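Local coordinates for protein PKS (Streptomyces albus, PDB 4OQJ) that probably acts as a ketosynthase of the oxazolomycin polyketide synthase, extending the growing acyl chain by condensation of units carried on acyl carrier proteins, at residues A[23-28]-A[263-268]; A[278-283]-A[445-450]; A[320-325]-A[428-433]. All blocks are in the same frame, centred on the assembly; numbering follows the deposited sequence.

All three contacts reach one mixed beta-sheet of the ketosynthase, in the thiolase-type fold, interaction 3 where a loop leads into strand 325-327. Across the sheet, strand 259-267 lies beside 23-31 (interaction 1), then come 280-289 and 441-448 (interaction 2), then 430-436 and 325-327 (interaction 3). Interactions 1 and 2 have centres about 9 Å apart and share the border between strands 23-31 and 280-289. Interactions 2 and 3 have centres about 10 Å apart and are joined by the salt bridge of Glu448 OE1 with Arg430 NE, 2.6 Å. Along the chain interaction 1 closes first, and both partners of interaction 3 fall between those of interaction 2. Sequence-distant strands thus form one continuous scaffold.

Interaction 1 of 3, residues A[23-28]-A[263-268]; sequences IAVIGL and VVLKRL
Strands 23-28 and 263-267 run antiparallel with a twist, their axes 142° apart and 4.4 Å at closest approach. Ala24 and Lys266 exchange backbone bonds (Ala24 N to Lys266 O, 2.7 Å). From the pair Val25-Leu265 to the pair Leu28-Val263, however, one strand takes three steps and the other two: a beta bulge, with Ile26 and Gly27 facing Val264. Gly27 N is left buried without a partner, whereas Gly27 O receives Val264 N at 2.9 Å. Ile26 CG1 sits between its backbone N and carbonyl carbon (chi1 61°), which presses it against Val264 CG1, 3.6 Å away. On the other face Val25 CG2 lies alongside Leu265 CD2 (3.8 Å), the two side chains pointing the same way, while Ile23 CG2 meets Leu265 CB (3.7 Å) at about a right angle. Small Ala24 fits close against Leu268 CD1, and beta-branched Val25 and Val264 favour the extended backbone and present methyls to the paired strand. Lys266 can be buried because its NZ reaches Asp274, Asp276 and Tyr123. Helix 195-209 covers Ile23 and Leu265; Ala24, Ile26 and Lys266 lie under Ala271 of helix 268-274, which Arg267 precedes as N-cap, while strands 214-221 and 280-289 flank the pair.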
ATOM      1  N   ILE A  23       2.592  18.937  -1.793  1.00 16.39           N
ATOM      2  CA  ILE A  23       1.285  18.468  -1.337  1.00 14.80           C
ATOM      3  C   ILE A  23       0.811  19.259  -0.123  1.00 14.83           C
ATOM      4  O   ILE A  23       1.491  19.302   0.896  1.00 16.30           O
ATOM      5  CB  ILE A  23       1.309  16.971  -0.940  1.00 17.07           C
ATOM      6  CG1 ILE A  23       1.775  16.070  -2.093  1.00 21.58           C
ATOM      7  CG2 ILE A  23      -0.053  16.521  -0.443  1.00 14.69           C
ATOM      8  CD1 ILE A  23       0.918  16.098  -3.312  1.00 23.32           C
ATOM      9  N   ALA A  24      -0.370  19.863  -0.215  1.00 13.84           N
ATOM     10  CA  ALA A  24      -0.959  20.539   0.934  1.00 13.75           C
ATOM     11  C   ALA A  24      -1.626  19.567   1.900  1.00 14.05           C
ATOM     12  O   ALA A  24      -2.286  18.615   1.482  1.00 15.83           O
ATOM     13  CB  ALA A  24      -1.973  21.565   0.476  1.00 17.24           C
ATOM     14  N   VAL A  25      -1.443  19.807   3.194  1.00 12.23           N
ATOM     15  CA  VAL A  25      -2.283  19.199   4.213  1.00 11.48           C
ATOM     16  C   VAL A  25      -3.462  20.128   4.439  1.00 14.42           C
ATOM     17  O   VAL A  25      -3.277  21.222   4.973  1.00 17.16           O
ATOM     18  CB  VAL A  25      -1.528  18.989   5.520  1.00 14.47           C
ATOM     19  CG1 VAL A  25      -2.425  18.345   6.555  1.00 13.41           C
ATOM     20  CG2 VAL A  25      -0.283  18.136   5.274  1.00 14.08           C
ATOM     21  N   ILE A  26      -4.663  19.725   4.023  1.00 14.06           N
ATOM     22  CA  ILE A  26      -5.802  20.637   4.070  1.00 15.20           C
ATOM     23  C   ILE A  26      -6.764  20.315   5.186  1.00 13.64           C
ATOM     24  O   ILE A  26      -7.724  21.045   5.402  1.00 13.62           O
ATOM     25  CB  ILE A  26      -6.575  20.657   2.757  1.00 15.31           C
ATOM     26  CG1 ILE A  26      -7.142  19.272   2.418  1.00 13.66           C
ATOM     27  CG2 ILE A  26      -5.685  21.193   1.631  1.00 16.26           C
ATOM     28  CD1 ILE A  26      -8.120  19.320   1.250  1.00 18.57           C
ATOM     29  N   GLY A  27      -6.509  19.234   5.905  1.00 13.85           N
ATOM     30  CA  GLY A  27      -7.313  18.892   7.061  1.00 16.51           C
ATOM     31  C   GLY A  27      -6.606  17.808   7.848  1.00 16.14           C
ATOM     32  O   GLY A  27      -5.677  17.188   7.341  1.00 14.14           O
ATOM     33  N   LEU A  28      -7.026  17.593   9.089  1.00 15.20           N
ATOM     34  CA  LEU A  28      -6.422  16.553   9.910  1.00 16.56           C
ATOM     35  C   LEU A  28      -7.256  16.337  11.145  1.00 14.20           C
ATOM     36  O   LEU A  28      -8.098  17.163  11.485  1.00 17.57           O
ATOM     37  CB  LEU A  28      -4.974  16.893  10.289  1.00 21.03           C
ATOM     38  CG  LEU A  28      -4.656  18.200  11.034  1.00 26.63           C
ATOM     39  CD1 LEU A  28      -5.010  18.117  12.499  1.00 35.84           C
ATOM     40  CD2 LEU A  28      -3.175  18.517  10.884  1.00 26.26           C
ATOM     41  N   VAL A 263      -4.698  12.553   8.114  1.00 10.22           N
ATOM     42  CA  VAL A 263      -4.535  13.799   7.399  1.00 10.39           C
ATOM     43  C   VAL A 263      -5.224  13.703   6.049  1.00 10.07           C
ATOM     44  O   VAL A 263      -5.369  12.614   5.490  1.00 11.06           O
ATOM     45  CB  VAL A 263      -3.043  14.159   7.207  1.00 12.13           C
ATOM     46  CG1 VAL A 263      -2.376  14.351   8.557  1.00 14.88           C
ATOM     47  CG2 VAL A 263      -2.313  13.075   6.383  1.00 10.80           C
ATOM     48  N   VAL A 264      -5.650  14.859   5.547  1.00  9.14           N
ATOM     49  CA  VAL A 264      -6.264  14.986   4.225  1.00  9.72           C
ATOM     50  C   VAL A 264      -5.287  15.755   3.338  1.00 10.79           C
ATOM     51  O   VAL A 264      -4.859  16.852   3.699  1.00 11.35           O
ATOM     52  CB  VAL A 264      -7.610  15.722   4.307  1.00 11.92           C
ATOM     53  CG1 VAL A 264      -8.260  15.875   2.924  1.00  9.33           C
ATOM     54  CG2 VAL A 264      -8.547  15.017   5.267  1.00 13.53           C
ATOM     55  N   LEU A 265      -4.929  15.166   2.199  1.00  9.70           N
ATOM     56  CA  LEU A 265      -3.869  15.665   1.333  1.00 12.50           C
ATOM     57  C   LEU A 265      -4.431  16.041  -0.033  1.00 14.76           C
ATOM     58  O   LEU A 265      -5.369  15.408  -0.517  1.00 13.14           O
ATOM     59  CB  LEU A 265      -2.774  14.605   1.177  1.00 14.05           C
ATOM     60  CG  LEU A 265      -2.215  14.081   2.508  1.00 14.72           C
ATOM     61  CD1 LEU A 265      -1.229  12.947   2.284  1.00 16.84           C
ATOM     62  CD2 LEU A 265      -1.556  15.199   3.298  1.00 13.88           C
ATOM     63  N   LYS A 266      -3.838  17.069  -0.639  1.00 12.13           N
ATOM     64  CA  LYS A 266      -4.245  17.594  -1.937  1.00 13.15           C
ATOM     65  C   LYS A 266      -3.053  18.317  -2.545  1.00 16.82           C
ATOM     66  O   LYS A 266      -2.255  18.893  -1.811  1.00 17.64           O
ATOM     67  CB  LYS A 266      -5.423  18.562  -1.774  1.00 15.37           C
ATOM     68  CG  LYS A 266      -5.969  19.133  -3.085  1.00 18.77           C
ATOM     69  CD  LYS A 266      -6.979  20.259  -2.824  1.00 23.39           C
ATOM     70  CE  LYS A 266      -8.347  19.944  -3.356  1.00 23.98           C
ATOM     71  NZ  LYS A 266      -9.323  21.076  -3.217  1.00 22.20           N
ATOM     72  N   ARG A 267      -2.910  18.302  -3.864  1.00 15.46           N
ATOM     73  CA  ARG A 267      -1.820  19.058  -4.473  1.00 19.33           C
ATOM     74  C   ARG A 267      -1.895  20.477  -3.976  1.00 20.33           C
ATOM     75  O   ARG A 267      -2.981  21.032  -3.875  1.00 19.30           O
ATOM     76  CB  ARG A 267      -1.899  19.077  -5.986  1.00 22.93           C
ATOM     77  CG  ARG A 267      -1.656  17.773  -6.670  1.00 32.35           C
ATOM     78  CD  ARG A 267      -1.588  18.046  -8.148  1.00 43.40           C
ATOM     79  NE  ARG A 267      -1.516  16.829  -8.938  1.00 49.51           N
ATOM     80  CZ  ARG A 267      -0.457  16.448  -9.646  1.00 58.27           C
ATOM     81  NH1 ARG A 267       0.660  17.183  -9.678  1.00 53.22           N
ATOM     82  NH2 ARG A 267      -0.520  15.316 -10.334  1.00 66.66           N
ATOM     83  N   LEU A 268      -0.753  21.067  -3.667  1.00 19.54           N
ATOM     84  CA  LEU A 268      -0.754  22.424  -3.124  1.00 20.93           C
ATOM     85  C   LEU A 268      -1.365  23.412  -4.098  1.00 19.59           C
ATOM     86  O   LEU A 268      -2.143  24.277  -3.691  1.00 18.35           O
ATOM     87  CB  LEU A 268       0.660  22.873  -2.767  1.00 22.45           C
ATOM     88  CG  LEU A 268       0.773  24.318  -2.284  1.00 22.03           C
ATOM     89  CD1 LEU A 268      -0.105  24.559  -1.070  1.00 21.13           C
ATOM     90  CD2 LEU A 268       2.243  24.672  -1.971  1.00 24.47           C
TER

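Interaction 2 of 3, residues A[278-283]-A[445-450]; sequences VHAVIK and VIVEEP
Glu448 OE1 is approached by two cations: Lys283 NZ across the contact, in a long salt bridge of 3.9 Å, and Arg430 NE of the next strand, which is the stronger partner. Lys283 NZ also forms a salt bridge with Asp22, so charges of both signs interleave here and probably stabilise the ionised forms of these groups. Lys283 is bent at both chi2 and chi3 (-77° and -71°), and the fold brings its methylenes over the glutamate: CG and CD each lie 3.8 Å from Glu448 CB, and CE lies 3.5 Å from OE1. A long, flexible side chain suits this place because its carbons pack while its ammonium group reaches the carboxylates. Beneath the side chains, strands 280-283 and 445-448 pair antiparallel near the middle of the sheet of the thiolase-type fold, between strands 23-31 and 430-436. Val281 and Glu448 form a hydrogen-bonded pair, with Glu448 N to Val281 O at 2.7 Å, and Lys283 N continues the ladder to Ile446 O. On the face opposite the charged pair, Ala280 CB touches Val447 CG1 at 3.7 Å and Ile282 CG2 meets Val445 CG1 at a slant; here the compact alanine and the branched residues fit together. Val447 goes on to touch Leu381 and Leu388 of helix 376-390, and Ile282 touches Val25. Ile446 instead faces helix 302-316. Past the ladder, Pro450, which has no N-H to offer, turns its ring toward residues 278-279. Its CB lies 3.2 Å from Val278 O, and the Val278 and Pro450 side chains pass each other in opposite senses, with Val278 CG1 beside Pro450 CB. The CG and CD edge of the ring lies against His279 O, a buried carbonyl oxygen without a hydrogen-bond partner.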
ATOM      1  N   VAL A 278      -4.561  25.642   4.143  1.00 21.66           N
ATOM      2  CA  VAL A 278      -3.335  24.828   4.098  1.00 18.99           C
ATOM      3  C   VAL A 278      -2.689  24.850   5.485  1.00 19.67           C
ATOM      4  O   VAL A 278      -2.305  25.905   5.988  1.00 19.40           O
ATOM      5  CB  VAL A 278      -2.359  25.346   3.022  1.00 19.32           C
ATOM      6  CG1 VAL A 278      -1.101  24.486   2.949  1.00 16.62           C
ATOM      7  CG2 VAL A 278      -3.048  25.379   1.657  1.00 21.87           C
ATOM      8  N   HIS A 279      -2.628  23.696   6.129  1.00 16.23           N
ATOM      9  CA  HIS A 279      -2.065  23.588   7.474  1.00 18.33           C
ATOM     10  C   HIS A 279      -0.536  23.459   7.424  1.00 19.97           C
ATOM     11  O   HIS A 279       0.178  23.908   8.323  1.00 20.04           O
ATOM     12  CB  HIS A 279      -2.674  22.391   8.203  1.00 16.27           C
ATOM     13  CG  HIS A 279      -4.125  22.560   8.524  1.00 18.52           C
ATOM     14  ND1 HIS A 279      -5.112  22.457   7.572  1.00 23.90           N
ATOM     15  CD2 HIS A 279      -4.749  22.862   9.688  1.00 24.34           C
ATOM     16  CE1 HIS A 279      -6.290  22.672   8.138  1.00 23.56           C
ATOM     17  NE2 HIS A 279      -6.096  22.907   9.419  1.00 28.34           N
ATOM     18  N   ALA A 280      -0.052  22.845   6.356  1.00 18.66           N
ATOM     19  CA  ALA A 280       1.384  22.670   6.146  1.00 19.62           C
ATOM     20  C   ALA A 280       1.580  22.112   4.744  1.00 17.00           C
ATOM     21  O   ALA A 280       0.602  21.700   4.111  1.00 17.32           O
ATOM     22  CB  ALA A 280       1.972  21.737   7.196  1.00 21.73           C
ATOM     23  N   VAL A 281       2.826  22.073   4.267  1.00 14.40           N
ATOM     24  CA  VAL A 281       3.140  21.551   2.937  1.00 14.25           C
ATOM     25  C   VAL A 281       4.138  20.390   3.044  1.00 15.01           C
ATOM     26  O   VAL A 281       5.179  20.511   3.659  1.00 17.01           O
ATOM     27  CB  VAL A 281       3.719  22.640   2.020  1.00 16.95           C
ATOM     28  CG1 VAL A 281       4.025  22.088   0.636  1.00 15.31           C
ATOM     29  CG2 VAL A 281       2.763  23.827   1.930  1.00 20.99           C
ATOM     30  N   ILE A 282       3.781  19.255   2.465  1.00 12.99           N
ATOM     31  CA  ILE A 282       4.685  18.120   2.337  1.00 13.52           C
ATOM     32  C   ILE A 282       5.494  18.326   1.064  1.00 16.29           C
ATOM     33  O   ILE A 282       4.938  18.416  -0.039  1.00 17.95           O
ATOM     34  CB  ILE A 282       3.912  16.804   2.313  1.00 15.32           C
ATOM     35  CG1 ILE A 282       3.223  16.600   3.665  1.00 17.77           C
ATOM     36  CG2 ILE A 282       4.843  15.626   2.009  1.00 12.85           C
ATOM     37  CD1 ILE A 282       2.241  15.462   3.686  1.00 23.72           C
ATOM     38  N   LYS A 283       6.802  18.472   1.244  1.00 16.52           N
ATOM     39  CA  LYS A 283       7.724  18.776   0.158  1.00 18.62           C
ATOM     40  C   LYS A 283       8.223  17.503  -0.487  1.00 18.50           C
ATOM     41  O   LYS A 283       8.573  17.483  -1.672  1.00 17.71           O
ATOM     42  CB  LYS A 283       8.914  19.583   0.684  1.00 19.04           C
ATOM     43  CG  LYS A 283       8.542  20.843   1.458  1.00 23.79           C
ATOM     44  CD  LYS A 283       8.111  21.967   0.539  1.00 27.07           C
ATOM     45  CE  LYS A 283       9.280  22.544  -0.262  1.00 35.54           C
ATOM     46  NZ  LYS A 283       8.799  23.551  -1.250  1.00 43.17           N
ATOM     47  N   VAL A 445       9.547  12.137   6.085  1.00 10.12           N
ATOM     48  CA  VAL A 445       8.699  13.109   5.406  1.00 10.83           C
ATOM     49  C   VAL A 445       9.229  14.524   5.678  1.00 13.23           C
ATOM     50  O   VAL A 445       9.581  14.865   6.823  1.00 13.43           O
ATOM     51  CB  VAL A 445       7.250  12.970   5.885  1.00 12.13           C
ATOM     52  CG1 VAL A 445       6.348  14.078   5.333  1.00 17.06           C
ATOM     53  CG2 VAL A 445       6.726  11.607   5.510  1.00 11.85           C
ATOM     54  N   ILE A 446       9.303  15.340   4.627  1.00 12.48           N
ATOM     55  CA  ILE A 446       9.750  16.722   4.755  1.00 13.78           C
ATOM     56  C   ILE A 446       8.524  17.606   4.715  1.00 14.54           C
ATOM     57  O   ILE A 446       7.725  17.538   3.771  1.00 14.85           O
ATOM     58  CB  ILE A 446      10.709  17.146   3.632  1.00 18.62           C
ATOM     59  CG1 ILE A 446      11.932  16.208   3.571  1.00 21.43           C
ATOM     60  CG2 ILE A 446      11.123  18.618   3.806  1.00 20.14           C
ATOM     61  CD1 ILE A 446      12.756  16.150   4.833  1.00 22.12           C
ATOM     62  N   VAL A 447       8.385  18.433   5.739  1.00 13.69           N
ATOM     63  CA  VAL A 447       7.211  19.292   5.900  1.00 17.12           C
ATOM     64  C   VAL A 447       7.658  20.746   6.022  1.00 19.91           C
ATOM     65  O   VAL A 447       8.634  21.038   6.716  1.00 19.90           O
ATOM     66  CB  VAL A 447       6.378  18.915   7.155  1.00 21.38           C
ATOM     67  CG1 VAL A 447       5.062  19.643   7.141  1.00 21.93           C
ATOM     68  CG2 VAL A 447       6.130  17.416   7.225  1.00 26.01           C
ATOM     69  N   GLU A 448       6.938  21.643   5.346  1.00 16.24           N
ATOM     70  CA  GLU A 448       7.203  23.078   5.390  1.00 17.64           C
ATOM     71  C   GLU A 448       5.983  23.851   5.917  1.00 21.08           C
ATOM     72  O   GLU A 448       4.821  23.417   5.794  1.00 17.14           O
ATOM     73  CB  GLU A 448       7.593  23.570   3.994  1.00 17.87           C
ATOM     74  CG  GLU A 448       8.056  25.012   3.920  1.00 23.71           C
ATOM     75  CD  GLU A 448       8.607  25.372   2.544  1.00 28.51           C
ATOM     76  OE1 GLU A 448       9.754  24.983   2.227  1.00 28.63           O
ATOM     77  OE2 GLU A 448       7.884  26.027   1.765  1.00 32.40           O
ATOM     78  N   GLU A 449       6.244  25.004   6.517  1.00 20.68           N
ATOM     79  CA  GLU A 449       5.162  25.828   7.014  1.00 19.88           C
ATOM     80  C   GLU A 449       4.314  26.272   5.823  1.00 19.06           C
ATOM     81  O   GLU A 449       4.802  26.337   4.694  1.00 19.31           O
ATOM     82  CB  GLU A 449       5.698  27.023   7.791  1.00 21.53           C
ATOM     83  CG  GLU A 449       6.495  28.012   6.950  1.00 25.65           C
ATOM     84  CD  GLU A 449       6.877  29.244   7.753  1.00 29.55           C
ATOM     85  OE1 GLU A 449       5.954  29.872   8.313  1.00 30.53           O
ATOM     86  OE2 GLU A 449       8.083  29.572   7.840  1.00 28.85           O
ATOM     87  N   PRO A 450       3.029  26.536   6.063  1.00 19.42           N
ATOM     88  CA  PRO A 450       2.179  26.893   4.931  1.00 23.26           C
ATOM     89  C   PRO A 450       2.491  28.292   4.407  1.00 25.10           C
ATOM     90  O   PRO A 450       3.055  29.111   5.141  1.00 23.65           O
ATOM     91  CB  PRO A 450       0.771  26.819   5.521  1.00 24.82           C
ATOM     92  CG  PRO A 450       0.956  27.154   6.960  1.00 27.00           C
ATOM     93  CD  PRO A 450       2.308  26.595   7.345  1.00 22.24           C
TER

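Interaction 3 of 3, residues A[320-325]-A[428-433]; sequences PETVSY and PRRAGV
Residues 322-325 and 430-432 run in roughly the same sense, their end-to-end directions 58° apart, and are stitched by two backbone bonds: Ser324 N to Arg430 O, 3.0 Å, and Gly432 N to Tyr325 O, 2.9 Å. A water bridges the two segments, donating to Thr322 O (2.8 Å) and accepting from Arg430 N (2.9 Å). Ser324 OG also binds this water, its chi1 of 50° tucking the hydroxyl back over its own backbone, and reaches Trp422 as well. Further out, the extended side chain of Arg430 crosses Thr322 obliquely, and its NH1 donates to Thr322 OG1 at 3.0 Å, the oxygen lying in the guanidinium plane. At the inner end Ala431 CB meets the edge of the Tyr325 ring (CD2, 4.2 Å). A methyl group is small enough to sit there beside Thr384 of helix 376-390, while the tyrosine hydroxyl reaches Glu327 and Lys383. Val323 packs its branched side chain against Gln313 and Phe348. Since Thr322 OG1 accepts from the arginine and also bonds Gly319 O, it must donate to that carbonyl; bonds at Arg430 NH1 and NE probably restrict the guanidinium's rotation, and its charge is probably partly offset by Glu448, which Lys283 also approaches.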
ATOM      1  N   PRO A 320      19.867  20.020   3.694  1.00 24.25           N
ATOM      2  CA  PRO A 320      19.806  19.702   5.125  1.00 22.73           C
ATOM      3  C   PRO A 320      20.006  20.926   6.017  1.00 24.00           C
ATOM      4  O   PRO A 320      19.474  20.962   7.136  1.00 23.31           O
ATOM      5  CB  PRO A 320      20.947  18.687   5.313  1.00 23.20           C
ATOM      6  CG  PRO A 320      21.860  18.889   4.132  1.00 25.53           C
ATOM      7  CD  PRO A 320      20.949  19.283   3.010  1.00 24.12           C
ATOM      8  N   GLU A 321      20.758  21.913   5.528  1.00 24.02           N
ATOM      9  CA  GLU A 321      21.033  23.110   6.308  1.00 25.23           C
ATOM     10  C   GLU A 321      19.784  23.995   6.445  1.00 25.05           C
ATOM     11  O   GLU A 321      19.784  24.925   7.239  1.00 26.55           O
ATOM     12  CB  GLU A 321      22.204  23.910   5.692  1.00 29.51           C
ATOM     13  CG  GLU A 321      21.889  24.754   4.444  1.00 29.61           C
ATOM     14  CD  GLU A 321      21.678  23.949   3.166  1.00 33.90           C
ATOM     15  OE1 GLU A 321      21.827  22.710   3.182  1.00 35.84           O
ATOM     16  OE2 GLU A 321      21.361  24.571   2.129  1.00 37.52           O
ATOM     17  N   THR A 322      18.721  23.708   5.687  1.00 24.16           N
ATOM     18  CA  THR A 322      17.488  24.506   5.758  1.00 25.43           C
ATOM     19  C   THR A 322      16.418  23.877   6.654  1.00 26.06           C
ATOM     20  O   THR A 322      15.335  24.441   6.836  1.00 29.25           O
ATOM     21  CB  THR A 322      16.873  24.727   4.358  1.00 27.57           C
ATOM     22  OG1 THR A 322      16.319  23.497   3.870  1.00 25.52           O
ATOM     23  CG2 THR A 322      17.922  25.253   3.382  1.00 28.95           C
ATOM     24  N   VAL A 323      16.726  22.714   7.209  1.00 22.75           N
ATOM     25  CA  VAL A 323      15.830  22.016   8.126  1.00 21.29           C
ATOM     26  C   VAL A 323      16.162  22.449   9.550  1.00 24.02           C
ATOM     27  O   VAL A 323      17.327  22.367   9.942  1.00 22.53           O
ATOM     28  CB  VAL A 323      15.969  20.474   7.962  1.00 20.22           C
ATOM     29  CG1 VAL A 323      15.127  19.733   8.973  1.00 18.01           C
ATOM     30  CG2 VAL A 323      15.584  20.053   6.537  1.00 18.85           C
ATOM     31  N   SER A 324      15.163  22.912  10.315  1.00 21.10           N
ATOM     32  CA  SER A 324      15.413  23.487  11.651  1.00 22.05           C
ATOM     33  C   SER A 324      14.724  22.737  12.787  1.00 21.09           C
ATOM     34  O   SER A 324      14.884  23.102  13.957  1.00 21.81           O
ATOM     35  CB  SER A 324      14.984  24.970  11.699  1.00 23.37           C
ATOM     36  OG  SER A 324      13.673  25.154  11.191  1.00 23.89           O
ATOM     37  N   TYR A 325      13.958  21.705  12.445  1.00 19.57           N
ATOM     38  CA  TYR A 325      13.396  20.779  13.436  1.00 18.61           C
ATOM     39  C   TYR A 325      13.311  19.359  12.851  1.00 17.31           C
ATOM     40  O   TYR A 325      12.896  19.176  11.709  1.00 16.58           O
ATOM     41  CB  TYR A 325      11.989  21.224  13.916  1.00 24.19           C
ATOM     42  CG  TYR A 325      11.442  20.236  14.909  1.00 21.82           C
ATOM     43  CD1 TYR A 325      11.951  20.184  16.198  1.00 21.11           C
ATOM     44  CD2 TYR A 325      10.463  19.319  14.552  1.00 20.73           C
ATOM     45  CE1 TYR A 325      11.511  19.253  17.103  1.00 22.38           C
ATOM     46  CE2 TYR A 325      10.004  18.385  15.461  1.00 17.14           C
ATOM     47  CZ  TYR A 325      10.537  18.356  16.735  1.00 19.22           C
ATOM     48  OH  TYR A 325      10.119  17.419  17.658  1.00 18.44           O
ATOM     49  N   PRO A 428      11.561  29.329   4.260  1.00 28.23           N
ATOM     50  CA  PRO A 428      10.424  29.001   5.124  1.00 28.87           C
ATOM     51  C   PRO A 428      10.810  27.908   6.107  1.00 26.37           C
ATOM     52  O   PRO A 428      11.714  27.121   5.813  1.00 24.50           O
ATOM     53  CB  PRO A 428       9.355  28.516   4.140  1.00 29.72           C
ATOM     54  CG  PRO A 428       9.688  29.181   2.865  1.00 35.33           C
ATOM     55  CD  PRO A 428      11.198  29.278   2.836  1.00 32.31           C
ATOM     56  N   ARG A 429      10.149  27.861   7.256  1.00 24.73           N
ATOM     57  CA  ARG A 429      10.462  26.856   8.253  1.00 24.89           C
ATOM     58  C   ARG A 429      10.226  25.443   7.710  1.00 23.03           C
ATOM     59  O   ARG A 429       9.172  25.152   7.156  1.00 21.92           O
ATOM     60  CB  ARG A 429       9.629  27.093   9.502  1.00 23.23           C
ATOM     61  CG  ARG A 429       9.916  28.445  10.169  1.00 24.39           C
ATOM     62  CD  ARG A 429       8.799  28.815  11.102  1.00 24.81           C
ATOM     63  NE  ARG A 429       9.067  30.051  11.834  1.00 27.43           N
ATOM     64  CZ  ARG A 429       8.893  31.271  11.335  1.00 30.32           C
ATOM     65  NH1 ARG A 429       8.463  31.434  10.088  1.00 29.33           N
ATOM     66  NH2 ARG A 429       9.150  32.335  12.091  1.00 30.29           N
ATOM     67  N   ARG A 430      11.220  24.572   7.872  1.00 21.16           N
ATOM     68  CA  ARG A 430      11.125  23.205   7.386  1.00 18.97           C
ATOM     69  C   ARG A 430      11.496  22.214   8.474  1.00 19.28           C
ATOM     70  O   ARG A 430      12.408  22.463   9.283  1.00 18.95           O
ATOM     71  CB  ARG A 430      12.031  22.996   6.179  1.00 20.96           C
ATOM     72  CG  ARG A 430      11.606  23.755   4.949  1.00 23.80           C
ATOM     73  CD  ARG A 430      12.736  23.828   3.938  1.00 25.49           C
ATOM     74  NE  ARG A 430      12.306  24.535   2.740  1.00 24.58           N
ATOM     75  CZ  ARG A 430      13.115  24.947   1.775  1.00 27.57           C
ATOM     76  NH1 ARG A 430      14.426  24.735   1.851  1.00 26.18           N
ATOM     77  NH2 ARG A 430      12.603  25.580   0.730  1.00 30.83           N
ATOM     78  N   ALA A 431      10.794  21.084   8.463  1.00 16.71           N
ATOM     79  CA  ALA A 431      11.023  20.015   9.410  1.00 15.93           C
ATOM     80  C   ALA A 431      11.125  18.668   8.721  1.00 16.43           C
ATOM     81  O   ALA A 431      10.622  18.476   7.602  1.00 14.45           O
ATOM     82  CB  ALA A 431       9.901  19.976  10.443  1.00 15.98           C
ATOM     83  N   GLY A 432      11.771  17.732   9.413  1.00 14.44           N
ATOM     84  CA  GLY A 432      11.721  16.334   9.035  1.00 15.20           C
ATOM     85  C   GLY A 432      10.950  15.516  10.063  1.00 13.71           C
ATOM     86  O   GLY A 432      10.961  15.819  11.260  1.00 15.41           O
ATOM     87  N   VAL A 433      10.285  14.476   9.588  1.00 12.07           N
ATOM     88  CA  VAL A 433       9.566  13.553  10.442  1.00 11.63           C
ATOM     89  C   VAL A 433       9.956  12.125  10.088  1.00 11.81           C
ATOM     90  O   VAL A 433       9.752  11.691   8.947  1.00 13.84           O
ATOM     91  CB  VAL A 433       8.050  13.709  10.282  1.00 12.31           C
ATOM     92  CG1 VAL A 433       7.322  12.838  11.295  1.00 11.70           C
ATOM     93  CG2 VAL A 433       7.648  15.155  10.412  1.00 12.53           C
TER
HETATM   94  O   HOH W   1      13.727  25.631   8.724  1.00 18.98           O